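Local coordinates for protein poly-gamma-glutamate hydrolase (Bacillus phage phiNIT1, PDB 3A9L) that probably hydrolyses the gamma-glutamyl linkages of bacterial poly-gamma-glutamate, acting as a zinc-dependent peptidase, at residues A[96-101]-A[117-122]; A[124-129]-A[162-167]. All coordinates share one frame; numbering follows the deposited sequence.

Contact 1: A[96-101]-A[117-122]; sequences HTDAVS and GLNTEL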
loop_
_atom_site.group_PDB
_atom_site.type_symbol
_atom_site.label_atom_id
_atom_site.label_comp_id
_atom_site.label_asym_id
_atom_site.label_seq_id
_atom_site.Cartn_x
_atom_site.Cartn_y
_atom_site.Cartn_z
ATOM N N HIS A 96 -3.975 10.637 10.238
ATOM C CA HIS A 96 -2.720 11.365 10.394
ATOM C C HIS A 96 -2.946 12.809 10.792
ATOM O O HIS A 96 -3.799 13.504 10.232
ATOM C CB HIS A 96 -1.902 11.344 9.110
ATOM C CG HIS A 96 -1.530 9.977 8.669
ATOM N ND1 HIS A 96 -2.404 9.147 8.012
ATOM C CD2 HIS A 96 -0.372 9.289 8.789
ATOM C CE1 HIS A 96 -1.801 8.001 7.750
ATOM N NE2 HIS A 96 -0.574 8.059 8.227
ATOM N N THR A 97 -2.135 13.266 11.738
ATOM C CA THR A 97 -2.165 14.670 12.132
ATOM C C THR A 97 -1.906 15.619 10.987
ATOM O O THR A 97 -2.628 16.599 10.823
ATOM C CB THR A 97 -1.126 14.960 13.202
ATOM O OG1 THR A 97 -1.263 13.976 14.229
ATOM C CG2 THR A 97 -1.337 16.399 13.811
ATOM N N ASP A 98 -0.848 15.325 10.231
ATOM C CA ASP A 98 -0.345 16.206 9.214
ATOM C C ASP A 98 -0.370 15.495 7.878
ATOM O O ASP A 98 -0.397 14.267 7.828
ATOM C CB ASP A 98 1.075 16.661 9.564
ATOM C CG ASP A 98 1.118 17.513 10.820
ATOM O OD1 ASP A 98 0.398 18.532 10.887
ATOM O OD2 ASP A 98 1.861 17.178 11.760
ATOM N N ALA A 99 -0.357 16.274 6.797
ATOM C CA ALA A 99 -0.320 15.728 5.451
ATOM C C ALA A 99 0.369 16.699 4.517
ATOM O O ALA A 99 0.152 17.916 4.599
ATOM C CB ALA A 99 -1.747 15.428 4.943
ATOM N N VAL A 100 1.240 16.156 3.683
ATOM C CA VAL A 100 1.867 16.913 2.588
ATOM C C VAL A 100 1.519 16.271 1.238
ATOM O O VAL A 100 1.829 15.096 0.992
ATOM C CB VAL A 100 3.394 16.996 2.787
ATOM C CG1 VAL A 100 4.060 17.655 1.602
ATOM C CG2 VAL A 100 3.734 17.779 4.038
ATOM N N SER A 101 0.904 17.037 0.335
ATOM C CA SER A 101 0.459 16.460 -0.954
ATOM C C SER A 101 1.394 16.913 -2.068
ATOM O O SER A 101 1.928 17.987 -1.994
ATOM C CB SER A 101 -0.955 16.882 -1.284
ATOM O OG SER A 101 -1.062 18.287 -1.422
ATOM N N GLY A 117 -1.847 25.382 1.162
ATOM C CA GLY A 117 -2.426 24.527 2.173
ATOM C C GLY A 117 -2.644 25.358 3.433
ATOM O O GLY A 117 -2.185 26.505 3.506
ATOM N N LEU A 118 -3.337 24.789 4.423
ATOM C CA LEU A 118 -3.645 25.528 5.668
ATOM C C LEU A 118 -2.581 25.371 6.745
ATOM O O LEU A 118 -2.557 26.144 7.701
ATOM C CB LEU A 118 -5.041 25.150 6.220
ATOM C CG LEU A 118 -6.232 25.669 5.391
ATOM C CD1 LEU A 118 -7.499 24.973 5.808
ATOM C CD2 LEU A 118 -6.365 27.230 5.430
ATOM N N ASN A 119 -1.679 24.396 6.607
ATOM C CA ASN A 119 -0.567 24.311 7.560
ATOM C C ASN A 119 0.532 25.343 7.250
ATOM O O ASN A 119 1.485 25.035 6.565
ATOM C CB ASN A 119 0.008 22.892 7.631
ATOM C CG ASN A 119 0.998 22.724 8.778
ATOM O OD1 ASN A 119 1.483 23.703 9.348
ATOM N ND2 ASN A 119 1.300 21.480 9.120
ATOM N N THR A 120 0.378 26.560 7.776
ATOM C CA THR A 120 1.158 27.720 7.330
ATOM C C THR A 120 2.588 27.554 7.723
ATOM O O THR A 120 3.484 27.878 6.930
ATOM C CB THR A 120 0.711 29.047 7.986
ATOM O OG1 THR A 120 -0.715 29.122 8.018
ATOM C CG2 THR A 120 1.260 30.234 7.197
ATOM N N GLU A 121 2.779 27.064 8.949
ATOM C CA GLU A 121 4.104 26.840 9.500
ATOM C C GLU A 121 4.943 25.841 8.722
ATOM O O GLU A 121 6.058 26.165 8.379
ATOM C CB GLU A 121 4.043 26.428 10.951
ATOM C CG GLU A 121 5.435 26.340 11.560
ATOM C CD GLU A 121 5.433 25.680 12.912
ATOM O OE1 GLU A 121 4.338 25.570 13.528
ATOM O OE2 GLU A 121 6.539 25.276 13.346
ATOM N N LEU A 122 4.411 24.647 8.465
ATOM C CA LEU A 122 5.037 23.673 7.582
ATOM C C LEU A 122 5.104 24.144 6.126
ATOM O O LEU A 122 6.113 23.904 5.459
ATOM C CB LEU A 122 4.330 22.328 7.659
ATOM C CG LEU A 122 5.034 21.118 6.997
ATOM C CD1 LEU A 122 6.472 20.927 7.525
ATOM C CD2 LEU A 122 4.178 19.884 7.214
HETATM O O HOH W 1 -0.212 19.248 7.865
#
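A helix N-cap meets a central strand here: Asn119, the residue just before helix 120-132, faces Asp98 on strand 98-105, and within the first turn of that helix Leu122 meets Val100. The carboxamide of Asn119 works in two directions. Its OD1 turns back to the helix and accepts from Leu122 N at 3.2 Å, a nearly straight bond with an N-H...O angle of 165°, although the donor sits well above the carbonyl plane. This capping bond fixes the rotation of the amide and directs ND2 at the strand, a course begun by CG lying anti to the backbone N (chi1 -170°). There ND2 comes within 3.6 Å of Asp98 OD1, with amide and carboxylate planes 35° apart, and a water fills the polar joint. The water accepts from Asn119 ND2 at 3.0 Å and from Ala99 N at 3.2 Å, and donates to Asp98 OD1 at 3.2 Å, thereby tying helix start and strand backbone together. Asp98 OD2 takes a separate hydrogen bond from helix 190-209, with Tyr207 OH, while Tyr206 OH makes weak bonds to Asp98 OD1 and Asn119 ND2.

Next to this polar group the contact turns apolar. Val100 CG2, on the branch beside its backbone N, touches Leu122 CD2 at 3.8 Å, the two side chains crossing at about a right angle. Leu122 also packs on Val162 of strand 162-167. An inverse gamma turn centred on Asn119 leads into the N-capped helix, the connection of a beta-alpha-beta crossover that joins the parallel strands 113-116 and 138-139.

Contact 2: A[124-129]-A[162-167]; sequences NLIVSK and VQLEIS
Three groups grip Ser167 OG, namely Asn110 O, Asn112 N and the helix nitrogen Gln170 N, which pins the far end of strand 162-167; nearer its start, Val162 and Leu164 of the same strand receive Ile126 from helix 120-132. Between the two segments themselves the joint is wholly apolar, and Ile126 supplies the entire helix side of it by spreading its two branches over two strand residues. The longer branch leaves beside the backbone N (chi1 -69°) and runs on extended (chi2 171°), so that CD1 arrives tip to tip with Val162 CG1 at 3.7 Å. The short branch serves the other partner: Ile126 CG2 lies 3.9 Å from Leu164 CD2, where the side chains pass at a slant. Because Val162 and Leu164 are two residues apart in a strand, both present their side chains to the helix, while Gln163 between them points to the opposite face of the sheet and bonds there through OE1 to Asn151 ND2. All three touching side chains are buried, in an interface of 119 Å² summed over both sides. Leu164 lies about 6 Å, side chain to side chain, from the zinc ligand His103, which places this packing near the metal site.

Strand 162-167 runs parallel to 98-105 on one flank and antiparallel to 113-116 on the other, with Leu164 resting on Val100 and Val162 on Val115. Helix 190-209 packs beside helix 120-132, touching Ile126 through Ile199 and forming a salt bridge from Glu205 to Lys129 NZ.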
loop_
_atom_site.group_PDB
_atom_site.type_symbol
_atom_site.label_atom_id
_atom_site.label_comp_id
_atom_site.label_asym_id
_atom_site.label_seq_id
_atom_site.Cartn_x
_atom_site.Cartn_y
_atom_site.Cartn_z
ATOM N N ASN A 124 5.475 27.375 5.110
ATOM C CA ASN A 124 6.619 28.292 5.103
ATOM C C ASN A 124 7.974 27.560 5.177
ATOM O O ASN A 124 8.944 27.936 4.507
ATOM C CB ASN A 124 6.529 29.329 6.232
ATOM C CG ASN A 124 5.326 30.280 6.090
ATOM O OD1 ASN A 124 4.764 30.433 5.007
ATOM N ND2 ASN A 124 4.943 30.922 7.187
ATOM N N LEU A 125 8.029 26.528 6.007
ATOM C CA LEU A 125 9.268 25.747 6.215
ATOM C C LEU A 125 9.768 25.051 4.959
ATOM O O LEU A 125 10.948 25.100 4.649
ATOM C CB LEU A 125 9.090 24.793 7.396
ATOM C CG LEU A 125 9.038 25.617 8.701
ATOM C CD1 LEU A 125 8.517 24.828 9.913
ATOM C CD2 LEU A 125 10.411 26.221 9.000
ATOM N N ILE A 126 8.841 24.450 4.215
ATOM C CA ILE A 126 9.149 23.748 2.961
ATOM C C ILE A 126 9.640 24.735 1.896
ATOM O O ILE A 126 10.496 24.427 1.073
ATOM C CB ILE A 126 7.909 22.963 2.468
ATOM C CG1 ILE A 126 7.652 21.817 3.425
ATOM C CG2 ILE A 126 8.089 22.464 1.030
ATOM C CD1 ILE A 126 6.335 21.035 3.226
ATOM N N VAL A 127 9.083 25.932 1.954
ATOM C CA VAL A 127 9.385 26.983 1.023
ATOM C C VAL A 127 10.826 27.346 1.311
ATOM O O VAL A 127 11.664 27.308 0.442
ATOM C CB VAL A 127 8.363 28.134 1.252
ATOM C CG1 VAL A 127 8.989 29.531 1.188
ATOM C CG2 VAL A 127 7.159 27.957 0.294
ATOM N N SER A 128 11.096 27.561 2.588
ATOM C CA SER A 128 12.381 28.023 3.040
ATOM C C SER A 128 13.491 26.993 2.833
ATOM O O SER A 128 14.606 27.378 2.464
ATOM C CB SER A 128 12.279 28.513 4.468
ATOM O OG SER A 128 13.535 28.902 4.964
ATOM N N LYS A 129 13.193 25.700 3.006
ATOM C CA LYS A 129 14.193 24.645 2.717
ATOM C C LYS A 129 14.478 24.504 1.231
ATOM O O LYS A 129 15.643 24.388 0.813
ATOM C CB LYS A 129 13.785 23.273 3.275
ATOM C CG LYS A 129 13.729 23.107 4.804
ATOM C CD LYS A 129 14.840 23.850 5.521
ATOM C CE LYS A 129 15.118 23.274 6.909
ATOM N NZ LYS A 129 16.068 24.179 7.574
ATOM N N VAL A 162 -0.382 20.697 3.617
ATOM C CA VAL A 162 0.528 21.528 2.812
ATOM C C VAL A 162 0.557 20.953 1.415
ATOM O O VAL A 162 0.953 19.802 1.209
ATOM C CB VAL A 162 1.987 21.522 3.341
ATOM C CG1 VAL A 162 2.958 22.127 2.318
ATOM C CG2 VAL A 162 2.099 22.227 4.678
ATOM N N GLN A 163 0.185 21.769 0.450
ATOM C CA GLN A 163 0.144 21.338 -0.916
ATOM C C GLN A 163 1.369 21.865 -1.699
ATOM O O GLN A 163 1.665 23.080 -1.672
ATOM C CB GLN A 163 -1.162 21.835 -1.571
ATOM C CG GLN A 163 -1.243 21.413 -3.020
ATOM C CD GLN A 163 -2.477 21.932 -3.734
ATOM O OE1 GLN A 163 -3.407 21.188 -3.945
ATOM N NE2 GLN A 163 -2.464 23.219 -4.137
ATOM N N LEU A 164 2.063 20.978 -2.413
ATOM C CA LEU A 164 3.097 21.431 -3.342
ATOM C C LEU A 164 2.651 21.250 -4.780
ATOM O O LEU A 164 2.242 20.186 -5.171
ATOM C CB LEU A 164 4.446 20.711 -3.140
ATOM C CG LEU A 164 5.259 20.952 -1.854
ATOM C CD1 LEU A 164 4.580 20.347 -0.641
ATOM C CD2 LEU A 164 6.672 20.364 -2.000
ATOM N N GLU A 165 2.744 22.297 -5.578
ATOM C CA GLU A 165 2.369 22.163 -6.985
ATOM C C GLU A 165 3.633 22.431 -7.784
ATOM O O GLU A 165 4.123 23.569 -7.805
ATOM C CB GLU A 165 1.225 23.133 -7.313
ATOM C CG GLU A 165 -0.199 22.676 -6.821
ATOM C CD GLU A 165 -1.040 21.984 -7.888
ATOM O OE1 GLU A 165 -0.576 21.819 -9.012
ATOM O OE2 GLU A 165 -2.172 21.571 -7.596
ATOM N N ILE A 166 4.175 21.368 -8.404
ATOM C CA ILE A 166 5.478 21.413 -9.019
ATOM C C ILE A 166 5.363 21.485 -10.545
ATOM O O ILE A 166 4.700 20.658 -11.168
ATOM C CB ILE A 166 6.319 20.175 -8.583
ATOM C CG1 ILE A 166 6.051 19.850 -7.098
ATOM C CG2 ILE A 166 7.796 20.421 -8.806
ATOM C CD1 ILE A 166 6.857 18.667 -6.629
ATOM N N SER A 167 6.019 22.475 -11.130
ATOM C CA SER A 167 5.903 22.749 -12.568
ATOM C C SER A 167 6.509 21.605 -13.378
ATOM O O SER A 167 7.401 20.902 -12.896
ATOM C CB SER A 167 6.609 24.052 -12.931
ATOM O OG SER A 167 8.015 23.871 -12.872
#

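In the fold
The two contacts lie with their centres 10 Å apart and follow in series along the chain, contact 1 closing before contact 2 opens. Both bring helix 120-132 against one face of the mixed sheet: contact 1 seats its first turn on strand 98-105, and contact 2 seats the following turn, through Ile126, on the neighbouring strand 162-167. The strands are stitched together by probable hydrogen bonds, Ser101 N to Val162 O at 2.9 Å and Val162 N to Ala99 O at 3.0 Å. Farther along, strand 98-105 carries the zinc ligand His103, so the helix packs on two neighbouring central strands, one of which carries a ligand of the metal.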